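Local coordinates for sialyltransferase 0160 (Photobacterium damselae, PDB 4R84), which probably transfers sialic acid from CMP-sialic acid to acceptor glycans as a GT-B-type bacterial sialyltransferase, captured here with a fluorinated CMP-sialic acid analogue bound, at residues Y46-I51 against H60-T65; F81-P86 against E92-T97; N283-K286 against D291-F294; Y299-A304 against D308-L313. One frame throughout, in Å; residues are numbered along the deposited sequence.

How the contacts relate
The four contacts come in series along the chain and form two neighbouring pairs. Contacts 1 and 2 have centres about 9 Å apart in the N-terminal PKD-like domain; strands 45-48 and 81-84 form its small sheet, joined by backbone bonds such as L48 N to F81 O, while strands 59-66 and 92-101 are adjacent in the facing sheet. Contacts 3 and 4, about 13 Å between centres, belong to the sialyltransferase region and are joined through Y312 of contact 4, whose OH and backbone O hydrogen-bond to the side chains of N283 and H285. Nearest atoms of contacts 2 and 3 are about 23 Å apart, yet the long strand 106-125 runs from the accessory domain into the Rossmann sheet that includes strand 290-294.

Contact 1 (Y46-I51 against H60-T65); sequences YQLTPI and HSWEQT
One face of the W62 indole carries L48, whose CB lies 4.0 Å above the ring plane and displaced toward the rim, while the backbone carbon C of T49 sits in the ring plane at the edge. The nitrogens of T49 and P50 approach obliquely, the closer being T49 N at 3.6 Å from W62 CZ2. This is packing through the interior of a β-sandwich, consistent with the PKD-like family: W62 projects from strand 59-66 in one sheet and reaches the end of strand 45-48 in the other. The L48 and W62 CA atoms are 9.4 Å apart, so the indole has to span the gap. Its CG is anti to its own carbonyl carbon (chi1 -80°), and with chi2 at 102° the six-membered ring arrives at the chain where strand 45-48 gives way to loop. The touching is therefore done by the far rim of the indole, CZ2 and CH2, against backbone as much as side chain.

The pyrrole side is fixed separately, because W62 NE1 is hydrogen-bonded to the carbonyl oxygen of I79, and F81 meets the indole edge-to-face. T49 directs its CB away from W62, its OG1 bonding to S80 OG. Beyond T49, the proline ring adds an apolar flank, with P50 CD 4.2 Å from W62 CZ2.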
loop_
_atom_site.group_PDB
_atom_site.type_symbol
_atom_site.label_atom_id
_atom_site.label_comp_id
_atom_site.label_asym_id
_atom_site.label_seq_id
_atom_site.Cartn_x
_atom_site.Cartn_y
_atom_site.Cartn_z
ATOM N N TYR A 46 12.198 -21.790 19.139
ATOM C CA TYR A 46 11.330 -21.138 20.106
ATOM C C TYR A 46 11.683 -21.672 21.493
ATOM O O TYR A 46 11.828 -22.880 21.656
ATOM C CB TYR A 46 9.860 -21.391 19.770
ATOM C CG TYR A 46 8.890 -20.645 20.658
ATOM C CD1 TYR A 46 8.526 -21.152 21.909
ATOM C CD2 TYR A 46 8.323 -19.441 20.245
ATOM C CE1 TYR A 46 7.635 -20.463 22.726
ATOM C CE2 TYR A 46 7.435 -18.756 21.053
ATOM C CZ TYR A 46 7.093 -19.267 22.285
ATOM O OH TYR A 46 6.203 -18.572 23.077
ATOM N N GLN A 47 11.859 -20.794 22.477
ATOM C CA GLN A 47 12.196 -21.267 23.826
ATOM C C GLN A 47 10.951 -21.526 24.665
ATOM O O GLN A 47 10.237 -20.592 25.026
ATOM C CB GLN A 47 13.082 -20.271 24.578
ATOM C CG GLN A 47 13.571 -20.850 25.915
ATOM C CD GLN A 47 14.261 -19.834 26.810
ATOM O OE1 GLN A 47 13.755 -18.736 27.032
ATOM N NE2 GLN A 47 15.418 -20.206 27.337
ATOM N N LEU A 48 10.687 -22.789 24.981
ATOM C CA LEU A 48 9.598 -23.084 25.904
ATOM C C LEU A 48 10.028 -22.749 27.333
ATOM O O LEU A 48 11.111 -23.142 27.791
ATOM C CB LEU A 48 9.156 -24.543 25.783
ATOM C CG LEU A 48 8.347 -24.802 24.507
ATOM C CD1 LEU A 48 8.349 -26.269 24.151
ATOM C CD2 LEU A 48 6.922 -24.269 24.598
ATOM N N THR A 49 9.159 -22.036 28.044
ATOM C CA THR A 49 9.480 -21.549 29.379
ATOM C C THR A 49 8.176 -21.278 30.126
ATOM O O THR A 49 7.147 -21.008 29.503
ATOM C CB THR A 49 10.338 -20.265 29.312
ATOM O OG1 THR A 49 10.847 -19.938 30.609
ATOM C CG2 THR A 49 9.521 -19.103 28.774
ATOM N N PRO A 50 8.196 -21.386 31.463
ATOM C CA PRO A 50 6.973 -21.014 32.181
ATOM C C PRO A 50 6.653 -19.536 32.018
ATOM O O PRO A 50 7.566 -18.716 31.954
ATOM C CB PRO A 50 7.309 -21.344 33.643
ATOM C CG PRO A 50 8.420 -22.378 33.554
ATOM C CD PRO A 50 9.216 -21.968 32.354
ATOM N N ILE A 51 5.369 -19.213 31.927
ATOM C CA ILE A 51 4.920 -17.834 31.815
ATOM C C ILE A 51 4.635 -17.232 33.189
ATOM O O ILE A 51 3.797 -17.750 33.927
ATOM C CB ILE A 51 3.655 -17.720 30.949
ATOM C CG1 ILE A 51 3.939 -18.213 29.533
ATOM C CG2 ILE A 51 3.147 -16.283 30.943
ATOM C CD1 ILE A 51 5.231 -17.670 28.958
ATOM N N HIS A 60 8.550 -29.912 39.405
ATOM C CA HIS A 60 8.199 -29.323 38.108
ATOM C C HIS A 60 8.345 -30.341 36.987
ATOM O O HIS A 60 9.095 -31.311 37.111
ATOM C CB HIS A 60 9.065 -28.090 37.840
ATOM C CG HIS A 60 10.540 -28.354 37.904
ATOM N ND1 HIS A 60 11.253 -28.886 36.851
ATOM C CD2 HIS A 60 11.435 -28.165 38.905
ATOM C CE1 HIS A 60 12.523 -29.006 37.197
ATOM N NE2 HIS A 60 12.660 -28.578 38.440
ATOM N N SER A 61 7.617 -30.125 35.891
ATOM C CA SER A 61 7.709 -31.024 34.748
ATOM C C SER A 61 7.155 -30.390 33.478
ATOM O O SER A 61 6.286 -29.531 33.544
ATOM C CB SER A 61 6.954 -32.320 35.022
ATOM O OG SER A 61 5.575 -32.056 35.145
ATOM N N TRP A 62 7.703 -30.819 32.344
ATOM C CA TRP A 62 7.136 -30.540 31.025
ATOM C C TRP A 62 6.581 -31.840 30.460
ATOM O O TRP A 62 7.148 -32.918 30.684
ATOM C CB TRP A 62 8.194 -29.979 30.067
ATOM C CG TRP A 62 8.506 -28.519 30.204
ATOM C CD1 TRP A 62 9.593 -27.967 30.824
ATOM C CD2 TRP A 62 7.739 -27.430 29.696
ATOM N NE1 TRP A 62 9.543 -26.600 30.734
ATOM C CE2 TRP A 62 8.415 -26.244 30.043
ATOM C CE3 TRP A 62 6.553 -27.341 28.970
ATOM C CZ2 TRP A 62 7.934 -24.987 29.702
ATOM C CZ3 TRP A 62 6.070 -26.090 28.635
ATOM C CH2 TRP A 62 6.764 -24.929 28.993
ATOM N N GLU A 63 5.476 -31.738 29.738
ATOM C CA GLU A 63 4.915 -32.858 28.998
ATOM C C GLU A 63 4.333 -32.353 27.680
ATOM O O GLU A 63 3.860 -31.217 27.593
ATOM C CB GLU A 63 3.854 -33.593 29.812
ATOM C CG GLU A 63 2.695 -32.738 30.263
ATOM C CD GLU A 63 1.676 -33.531 31.065
ATOM O OE1 GLU A 63 1.467 -33.193 32.249
ATOM O OE2 GLU A 63 1.094 -34.495 30.519
ATOM N N GLN A 64 4.366 -33.200 26.661
ATOM C CA GLN A 64 3.773 -32.862 25.368
ATOM C C GLN A 64 2.372 -33.456 25.252
ATOM O O GLN A 64 2.185 -34.645 25.495
ATOM C CB GLN A 64 4.656 -33.357 24.232
ATOM C CG GLN A 64 4.146 -32.923 22.866
ATOM C CD GLN A 64 5.012 -33.437 21.752
ATOM O OE1 GLN A 64 6.077 -34.000 21.992
ATOM N NE2 GLN A 64 4.577 -33.218 20.514
ATOM N N THR A 65 1.382 -32.632 24.911
ATOM C CA THR A 65 -0.007 -33.097 24.919
ATOM C C THR A 65 -0.655 -33.274 23.543
ATOM O O THR A 65 -1.732 -33.862 23.448
ATOM C CB THR A 65 -0.900 -32.157 25.762
ATOM O OG1 THR A 65 -0.893 -30.846 25.189
ATOM C CG2 THR A 65 -0.400 -32.065 27.198
#

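Contact 2 (F81-P86 against E92-T97)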
loop_
_atom_site.group_PDB
_atom_site.type_symbol
_atom_site.label_atom_id
_atom_site.label_comp_id
_atom_site.label_asym_id
_atom_site.label_seq_id
_atom_site.Cartn_x
_atom_site.Cartn_y
_atom_site.Cartn_z
ATOM N N PHE A 81 13.669 -24.735 27.741
ATOM C CA PHE A 81 14.411 -25.503 26.749
ATOM C C PHE A 81 14.006 -25.093 25.349
ATOM O O PHE A 81 12.987 -24.424 25.150
ATOM C CB PHE A 81 14.208 -27.012 26.920
ATOM C CG PHE A 81 12.806 -27.473 26.671
ATOM C CD1 PHE A 81 11.859 -27.428 27.683
ATOM C CD2 PHE A 81 12.423 -27.919 25.414
ATOM C CE1 PHE A 81 10.561 -27.840 27.454
ATOM C CE2 PHE A 81 11.130 -28.332 25.176
ATOM C CZ PHE A 81 10.192 -28.290 26.206
ATOM N N ASP A 82 14.805 -25.512 24.377
ATOM C CA ASP A 82 14.564 -25.093 22.999
ATOM C C ASP A 82 13.738 -26.086 22.202
ATOM O O ASP A 82 14.009 -27.287 22.194
ATOM C CB ASP A 82 15.887 -24.864 22.267
ATOM C CG ASP A 82 16.586 -23.582 22.685
ATOM O OD1 ASP A 82 15.985 -22.757 23.412
ATOM O OD2 ASP A 82 17.746 -23.389 22.260
ATOM N N PHE A 83 12.723 -25.548 21.532
ATOM C CA PHE A 83 11.966 -26.248 20.510
ATOM C C PHE A 83 12.527 -25.801 19.163
ATOM O O PHE A 83 12.474 -24.609 18.831
ATOM C CB PHE A 83 10.471 -25.914 20.634
ATOM C CG PHE A 83 9.606 -26.443 19.515
ATOM C CD1 PHE A 83 9.001 -27.686 19.614
ATOM C CD2 PHE A 83 9.349 -25.667 18.382
ATOM C CE1 PHE A 83 8.182 -28.158 18.594
ATOM C CE2 PHE A 83 8.541 -26.137 17.356
ATOM C CZ PHE A 83 7.950 -27.378 17.465
ATOM N N VAL A 84 13.083 -26.744 18.404
ATOM C CA VAL A 84 13.532 -26.466 17.042
ATOM C C VAL A 84 12.496 -26.977 16.059
ATOM O O VAL A 84 12.223 -28.178 16.017
ATOM C CB VAL A 84 14.878 -27.127 16.724
ATOM C CG1 VAL A 84 15.319 -26.777 15.296
ATOM C CG2 VAL A 84 15.929 -26.708 17.741
ATOM N N ALA A 85 11.884 -26.070 15.301
ATOM C CA ALA A 85 10.830 -26.454 14.369
ATOM C C ALA A 85 11.354 -27.340 13.248
ATOM O O ALA A 85 12.266 -26.952 12.518
ATOM C CB ALA A 85 10.153 -25.207 13.775
ATOM N N PRO A 86 10.757 -28.527 13.088
ATOM C CA PRO A 86 11.135 -29.452 12.016
ATOM C C PRO A 86 10.649 -28.984 10.657
ATOM O O PRO A 86 9.773 -28.099 10.588
ATOM C CB PRO A 86 10.434 -30.755 12.411
ATOM C CG PRO A 86 9.286 -30.324 13.233
ATOM C CD PRO A 86 9.746 -29.111 13.987
ATOM N N GLU A 92 1.848 -28.007 11.429
ATOM C CA GLU A 92 1.474 -28.924 12.490
ATOM C C GLU A 92 1.564 -28.234 13.832
ATOM O O GLU A 92 2.506 -27.476 14.081
ATOM C CB GLU A 92 2.375 -30.168 12.443
ATOM C CG GLU A 92 2.005 -31.205 13.467
ATOM C CD GLU A 92 2.840 -32.464 13.352
ATOM O OE1 GLU A 92 2.687 -33.361 14.206
ATOM O OE2 GLU A 92 3.631 -32.559 12.395
ATOM N N LYS A 93 0.615 -28.510 14.722
ATOM C CA LYS A 93 0.679 -27.905 16.034
ATOM C C LYS A 93 1.210 -28.887 17.066
ATOM O O LYS A 93 0.994 -30.097 17.018
ATOM C CB LYS A 93 -0.682 -27.316 16.447
ATOM C CG LYS A 93 -1.690 -28.256 17.052
ATOM C CD LYS A 93 -2.980 -27.479 17.385
ATOM C CE LYS A 93 -4.140 -28.421 17.678
ATOM N NZ LYS A 93 -5.413 -27.676 17.715
ATOM N N TYR A 94 1.989 -28.316 17.965
ATOM C CA TYR A 94 2.668 -29.031 19.036
ATOM C C TYR A 94 2.268 -28.348 20.321
ATOM O O TYR A 94 2.427 -27.134 20.439
ATOM C CB TYR A 94 4.178 -28.977 18.836
ATOM C CG TYR A 94 4.674 -29.700 17.616
ATOM C CD1 TYR A 94 4.576 -29.136 16.360
ATOM C CD2 TYR A 94 5.278 -30.948 17.727
ATOM C CE1 TYR A 94 5.014 -29.797 15.252
ATOM C CE2 TYR A 94 5.728 -31.618 16.617
ATOM C CZ TYR A 94 5.600 -31.036 15.381
ATOM O OH TYR A 94 6.053 -31.694 14.263
ATOM N N CYS A 95 1.766 -29.118 21.279
ATOM C CA CYS A 95 1.225 -28.576 22.518
ATOM C C CYS A 95 2.107 -29.003 23.703
ATOM O O CYS A 95 2.427 -30.188 23.834
ATOM C CB CYS A 95 -0.172 -29.122 22.731
ATOM S SG CYS A 95 -1.122 -29.138 21.192
ATOM N N PHE A 96 2.502 -28.071 24.570
ATOM C CA PHE A 96 3.360 -28.406 25.731
ATOM C C PHE A 96 2.757 -27.831 27.004
ATOM O O PHE A 96 2.211 -26.728 26.997
ATOM C CB PHE A 96 4.783 -27.885 25.535
ATOM C CG PHE A 96 5.431 -28.393 24.282
ATOM C CD1 PHE A 96 6.083 -29.613 24.268
ATOM C CD2 PHE A 96 5.338 -27.672 23.099
ATOM C CE1 PHE A 96 6.677 -30.088 23.100
ATOM C CE2 PHE A 96 5.924 -28.140 21.941
ATOM C CZ PHE A 96 6.594 -29.349 21.938
ATOM N N THR A 97 2.822 -28.601 28.089
ATOM C CA THR A 97 2.313 -28.133 29.372
ATOM C C THR A 97 3.401 -28.200 30.443
ATOM O O THR A 97 4.045 -29.246 30.648
ATOM C CB THR A 97 1.085 -28.947 29.818
ATOM O OG1 THR A 97 -0.019 -28.639 28.965
ATOM C CG2 THR A 97 0.698 -28.619 31.254
#
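F83 swings its CG anti to the backbone N (chi1 172°), whereas Y94 and F96 both set CG anti to the carbonyl carbon (chi1 -66° for Y94), so the three rings converge from two strands. F83 presents its edge to one face of Y94: the ring planes stand at 61°, the centroids are 5.4 Å apart, and F83 CZ lies 3.9 Å above the Y94 plane, toward its rim. That geometry meets the definition of a T-shaped pair.

The other partner, F96, meets the same phenyl obliquely, with F83 CD1 3.7 Å from F96 CZ. F83 thus touches both Y94 and F96, alternate residues of strand 92-101; C95, between them, joins C66 in a disulfide. At the hydroxyl end of Y94, P86 CG lies 3.7 Å from Y94 OH. Three buried aromatics from strand 81-84 of the small sheet and strand 92-101 of the larger one form an aromatic cluster, part of the apolar core between the two sheets, consistent with a PKD-like β-sandwich.

Contact 3 (N283-K286 against D291-F294)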
loop_
_atom_site.group_PDB
_atom_site.type_symbol
_atom_site.label_atom_id
_atom_site.label_comp_id
_atom_site.label_asym_id
_atom_site.label_seq_id
_atom_site.Cartn_x
_atom_site.Cartn_y
_atom_site.Cartn_z
ATOM N N ASN A 283 -10.289 -10.513 -11.427
ATOM C CA ASN A 283 -10.578 -11.939 -11.239
ATOM C C ASN A 283 -9.613 -12.649 -10.293
ATOM O O ASN A 283 -9.695 -13.867 -10.125
ATOM C CB ASN A 283 -10.555 -12.668 -12.576
ATOM C CG ASN A 283 -11.892 -12.660 -13.264
ATOM O OD1 ASN A 283 -12.940 -12.587 -12.615
ATOM N ND2 ASN A 283 -11.869 -12.734 -14.589
ATOM N N TRP A 284 -8.681 -11.914 -9.702
ATOM C CA TRP A 284 -7.662 -12.567 -8.878
ATOM C C TRP A 284 -8.264 -13.200 -7.630
ATOM O O TRP A 284 -7.774 -14.232 -7.169
ATOM C CB TRP A 284 -6.557 -11.583 -8.518
ATOM C CG TRP A 284 -5.720 -11.288 -9.738
ATOM C CD1 TRP A 284 -5.942 -10.318 -10.674
ATOM C CD2 TRP A 284 -4.552 -11.993 -10.160
ATOM N NE1 TRP A 284 -4.980 -10.382 -11.654
ATOM C CE2 TRP A 284 -4.116 -11.412 -11.362
ATOM C CE3 TRP A 284 -3.832 -13.082 -9.641
ATOM C CZ2 TRP A 284 -2.983 -11.859 -12.048
ATOM C CZ3 TRP A 284 -2.710 -13.529 -10.321
ATOM C CH2 TRP A 284 -2.295 -12.916 -11.512
ATOM N N HIS A 285 -9.339 -12.609 -7.111
ATOM C CA HIS A 285 -9.974 -13.135 -5.897
ATOM C C HIS A 285 -10.695 -14.471 -6.130
ATOM O O HIS A 285 -11.065 -15.152 -5.175
ATOM C CB HIS A 285 -10.951 -12.107 -5.330
ATOM C CG HIS A 285 -12.152 -11.885 -6.190
ATOM N ND1 HIS A 285 -12.062 -11.402 -7.478
ATOM C CD2 HIS A 285 -13.471 -12.075 -5.948
ATOM C CE1 HIS A 285 -13.275 -11.315 -7.998
ATOM N NE2 HIS A 285 -14.147 -11.716 -7.089
ATOM N N LYS A 286 -10.879 -14.840 -7.396
ATOM C CA LYS A 286 -11.481 -16.126 -7.771
ATOM C C LYS A 286 -10.462 -17.249 -7.708
ATOM O O LYS A 286 -10.813 -18.430 -7.716
ATOM C CB LYS A 286 -12.068 -16.055 -9.188
ATOM C CG LYS A 286 -13.246 -15.108 -9.396
ATOM C CD LYS A 286 -14.540 -15.678 -8.839
ATOM C CE LYS A 286 -14.833 -15.206 -7.437
ATOM N NZ LYS A 286 -16.107 -15.801 -6.939
ATOM N N ASP A 291 -7.227 -9.167 -1.603
ATOM C CA ASP A 291 -7.885 -7.931 -1.200
ATOM C C ASP A 291 -7.644 -6.888 -2.280
ATOM O O ASP A 291 -6.495 -6.704 -2.706
ATOM C CB ASP A 291 -7.341 -7.417 0.130
ATOM C CG ASP A 291 -7.626 -8.350 1.283
ATOM O OD1 ASP A 291 -8.703 -8.977 1.302
ATOM O OD2 ASP A 291 -6.755 -8.450 2.169
ATOM N N TYR A 292 -8.708 -6.207 -2.707
ATOM C CA TYR A 292 -8.586 -5.056 -3.600
ATOM C C TYR A 292 -8.776 -3.805 -2.767
ATOM O O TYR A 292 -9.884 -3.559 -2.284
ATOM C CB TYR A 292 -9.644 -5.071 -4.709
ATOM C CG TYR A 292 -9.699 -6.300 -5.583
ATOM C CD1 TYR A 292 -8.895 -6.418 -6.718
ATOM C CD2 TYR A 292 -10.600 -7.313 -5.312
ATOM C CE1 TYR A 292 -8.979 -7.533 -7.541
ATOM C CE2 TYR A 292 -10.689 -8.430 -6.121
ATOM C CZ TYR A 292 -9.877 -8.541 -7.231
ATOM O OH TYR A 292 -9.964 -9.669 -8.027
ATOM N N TYR A 293 -7.710 -3.037 -2.551
ATOM C CA TYR A 293 -7.836 -1.810 -1.785
ATOM C C TYR A 293 -8.173 -0.678 -2.730
ATOM O O TYR A 293 -7.344 -0.283 -3.551
ATOM C CB TYR A 293 -6.555 -1.508 -1.011
ATOM C CG TYR A 293 -6.389 -2.465 0.134
ATOM C CD1 TYR A 293 -7.130 -2.310 1.296
ATOM C CD2 TYR A 293 -5.528 -3.557 0.034
ATOM C CE1 TYR A 293 -7.001 -3.195 2.344
ATOM C CE2 TYR A 293 -5.399 -4.461 1.084
ATOM C CZ TYR A 293 -6.143 -4.264 2.230
ATOM O OH TYR A 293 -6.042 -5.130 3.283
ATOM N N PHE A 294 -9.396 -0.172 -2.591
ATOM C CA PHE A 294 -9.884 0.950 -3.385
ATOM C C PHE A 294 -9.610 2.262 -2.643
ATOM O O PHE A 294 -9.948 2.385 -1.470
ATOM C CB PHE A 294 -11.393 0.823 -3.626
ATOM C CG PHE A 294 -11.788 -0.160 -4.693
ATOM C CD1 PHE A 294 -11.723 -1.529 -4.458
ATOM C CD2 PHE A 294 -12.318 0.290 -5.903
ATOM C CE1 PHE A 294 -12.115 -2.431 -5.425
ATOM C CE2 PHE A 294 -12.717 -0.607 -6.874
ATOM C CZ PHE A 294 -12.614 -1.972 -6.637
#
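Y292 reaches across to H285, its OH lying 2.8 Å from H285 ND1 in a hydrogen bond that either group could donate (angle at the hydrogen 139°). Two torsions bring the groups together. Y292 holds CG anti to the carbonyl carbon (chi1 -56°), sending the phenol outward from the strand, while H285 keeps its CG between the backbone N and the carbonyl carbon (chi1 68°), which turns the imidazole back over its own segment. The two side chains cross at about a right angle, and each polar atom lies at the edge of the other ring, near its plane. Their carbons also touch, with Y292 CE2 3.8 Å from H285 CG.

The same phenol oxygen lies 3.1 Å from both W284 N and H285 N, at a turn in which K286 N bonds to N283 O at 3.1 Å. K286 CG lies over one face of the imidazole, 4.0 Å above the plane and toward its rim. Of the W284 side chain, CB is what comes near Y292 OH; the indole leads away, with NE1 bonded to N280 O.

Strand 290-294 lies between parallel strands 225-233 and 317-319 of the first Rossmann-type sheet. The 283-286 turn lies between that strand and two helices: N283 and W284 pack on helix 252-267, and H285 NE2 bonds to Y312 O of helix 307-313.

Contact 4 (Y299-A304 against D308-L313); sequences YLDVEA and DLRDYL
D301 and R310 form a salt bridge between two short helices, 299-302 and 307-313, joined by a brief connection in the first Rossmann-type domain. NH1 of R310 donates to OD1 of D301 over 3.2 Å along a nearly straight path, 169° at the hydrogen. The oxygen lies in the guanidinium plane and is approached on its anti side, the carboxylate plane being turned 50° from the guanidinium. A bend at chi3 (58°) in an otherwise extended R310 side chain turns the guanidinium back toward D301. The network extends along the arginine's own helix, where NE pairs more distantly with D311 OD1 at 3.6 Å.

Beneath the charged pair the stem of R310 packs on L300, CB to CB at 3.9 Å. L300 O is buried here, with no partner found for it, beside the R310 methylenes. The leucine's branches diverge: L300 CD2 meets L309 CD2 at 3.9 Å, and CD1 faces L313 CD1. L300 and L313 also touch F294 of strand 290-294, seating the helix pair against the sheet. At the other end of the helix pair a water donates to A304 O and accepts from D308 N, 3.1 Å from each.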
loop_
_atom_site.group_PDB
_atom_site.type_symbol
_atom_site.label_atom_id
_atom_site.label_comp_id
_atom_site.label_asym_id
_atom_site.label_seq_id
_atom_site.Cartn_x
_atom_site.Cartn_y
_atom_site.Cartn_z
ATOM N N TYR A 299 -17.167 4.248 -4.767
ATOM C CA TYR A 299 -17.462 4.411 -6.181
ATOM C C TYR A 299 -18.330 3.246 -6.649
ATOM O O TYR A 299 -19.218 3.425 -7.476
ATOM C CB TYR A 299 -16.177 4.513 -7.023
ATOM C CG TYR A 299 -16.443 4.842 -8.471
ATOM C CD1 TYR A 299 -17.273 5.907 -8.809
ATOM C CD2 TYR A 299 -15.844 4.130 -9.503
ATOM C CE1 TYR A 299 -17.526 6.227 -10.125
ATOM C CE2 TYR A 299 -16.082 4.452 -10.824
ATOM C CZ TYR A 299 -16.932 5.502 -11.130
ATOM O OH TYR A 299 -17.206 5.841 -12.436
ATOM N N LEU A 300 -18.108 2.060 -6.082
ATOM C CA LEU A 300 -18.889 0.886 -6.448
ATOM C C LEU A 300 -20.338 0.989 -5.951
ATOM O O LEU A 300 -21.205 0.241 -6.407
ATOM C CB LEU A 300 -18.249 -0.388 -5.888
ATOM C CG LEU A 300 -16.829 -0.669 -6.366
ATOM C CD1 LEU A 300 -16.286 -1.907 -5.634
ATOM C CD2 LEU A 300 -16.785 -0.850 -7.869
ATOM N N ASP A 301 -20.575 1.894 -4.999
ATOM C CA ASP A 301 -21.918 2.161 -4.467
ATOM C C ASP A 301 -22.613 3.276 -5.238
ATOM O O ASP A 301 -23.758 3.123 -5.668
ATOM C CB ASP A 301 -21.860 2.556 -2.985
ATOM C CG ASP A 301 -21.351 1.440 -2.093
ATOM O OD1 ASP A 301 -21.705 0.270 -2.340
ATOM O OD2 ASP A 301 -20.597 1.741 -1.142
ATOM N N VAL A 302 -21.933 4.412 -5.378
ATOM C CA VAL A 302 -22.580 5.606 -5.948
ATOM C C VAL A 302 -22.801 5.496 -7.453
ATOM O O VAL A 302 -23.705 6.126 -7.997
ATOM C CB VAL A 302 -21.784 6.902 -5.656
ATOM C CG1 VAL A 302 -21.670 7.126 -4.154
ATOM C CG2 VAL A 302 -20.406 6.863 -6.303
ATOM N N GLU A 303 -21.992 4.697 -8.131
ATOM C CA GLU A 303 -22.189 4.483 -9.558
ATOM C C GLU A 303 -23.035 3.242 -9.798
ATOM O O GLU A 303 -22.561 2.117 -9.674
ATOM C CB GLU A 303 -20.839 4.397 -10.280
ATOM C CG GLU A 303 -20.964 4.030 -11.734
ATOM C CD GLU A 303 -21.928 4.951 -12.472
ATOM O OE1 GLU A 303 -21.645 6.158 -12.590
ATOM O OE2 GLU A 303 -22.981 4.454 -12.926
ATOM N N ALA A 304 -24.302 3.451 -10.156
ATOM C CA ALA A 304 -25.259 2.350 -10.178
ATOM C C ALA A 304 -24.873 1.247 -11.151
ATOM O O ALA A 304 -25.185 0.079 -10.909
ATOM C CB ALA A 304 -26.651 2.865 -10.503
ATOM N N ASP A 308 -23.072 -4.323 -10.007
ATOM C CA ASP A 308 -22.833 -5.710 -10.377
ATOM C C ASP A 308 -21.374 -6.100 -10.104
ATOM O O ASP A 308 -21.097 -7.233 -9.686
ATOM C CB ASP A 308 -23.213 -5.959 -11.842
ATOM C CG ASP A 308 -22.503 -5.030 -12.818
ATOM O OD1 ASP A 308 -21.773 -4.109 -12.381
ATOM O OD2 ASP A 308 -22.712 -5.209 -14.039
ATOM N N LEU A 309 -20.445 -5.168 -10.315
ATOM C CA LEU A 309 -19.048 -5.424 -9.964
ATOM C C LEU A 309 -18.873 -5.479 -8.444
ATOM O O LEU A 309 -18.166 -6.350 -7.918
ATOM C CB LEU A 309 -18.128 -4.363 -10.574
ATOM C CG LEU A 309 -16.658 -4.567 -10.179
ATOM C CD1 LEU A 309 -16.132 -5.903 -10.701
ATOM C CD2 LEU A 309 -15.784 -3.416 -10.687
ATOM N N ARG A 310 -19.547 -4.570 -7.741
ATOM C CA ARG A 310 -19.539 -4.568 -6.279
ATOM C C ARG A 310 -19.914 -5.935 -5.715
ATOM O O ARG A 310 -19.229 -6.484 -4.824
ATOM C CB ARG A 310 -20.523 -3.526 -5.745
ATOM C CG ARG A 310 -20.577 -3.457 -4.234
ATOM C CD ARG A 310 -21.723 -2.601 -3.786
ATOM N NE ARG A 310 -23.001 -3.102 -4.298
ATOM C CZ ARG A 310 -24.136 -2.418 -4.241
ATOM N NH1 ARG A 310 -24.139 -1.201 -3.711
ATOM N NH2 ARG A 310 -25.255 -2.934 -4.730
ATOM N N ASP A 311 -20.979 -6.497 -6.267
ATOM C CA ASP A 311 -21.450 -7.810 -5.837
ATOM C C ASP A 311 -20.462 -8.905 -6.215
ATOM O O ASP A 311 -20.248 -9.842 -5.447
ATOM C CB ASP A 311 -22.820 -8.112 -6.439
ATOM C CG ASP A 311 -23.902 -7.186 -5.917
ATOM O OD1 ASP A 311 -23.701 -6.586 -4.837
ATOM O OD2 ASP A 311 -24.951 -7.056 -6.587
ATOM N N TYR A 312 -19.854 -8.761 -7.388
ATOM C CA TYR A 312 -18.902 -9.745 -7.906
ATOM C C TYR A 312 -17.636 -9.799 -7.066
ATOM O O TYR A 312 -17.062 -10.870 -6.869
ATOM C CB TYR A 312 -18.537 -9.423 -9.360
ATOM C CG TYR A 312 -17.672 -10.467 -10.034
ATOM C CD1 TYR A 312 -18.194 -11.703 -10.383
ATOM C CD2 TYR A 312 -16.329 -10.218 -10.315
ATOM C CE1 TYR A 312 -17.414 -12.660 -10.997
ATOM C CE2 TYR A 312 -15.539 -11.167 -10.934
ATOM C CZ TYR A 312 -16.091 -12.392 -11.279
ATOM O OH TYR A 312 -15.328 -13.358 -11.896
ATOM N N LEU A 313 -17.177 -8.642 -6.605
ATOM C CA LEU A 313 -15.978 -8.610 -5.759
ATOM C C LEU A 313 -16.309 -9.003 -4.333
ATOM O O LEU A 313 -15.499 -9.647 -3.651
ATOM C CB LEU A 313 -15.346 -7.221 -5.763
ATOM C CG LEU A 313 -14.871 -6.703 -7.120
ATOM C CD1 LEU A 313 -14.235 -5.336 -6.988
ATOM C CD2 LEU A 313 -13.874 -7.687 -7.699
HETATM O O HOH W 1 -24.756 -2.765 -12.110
#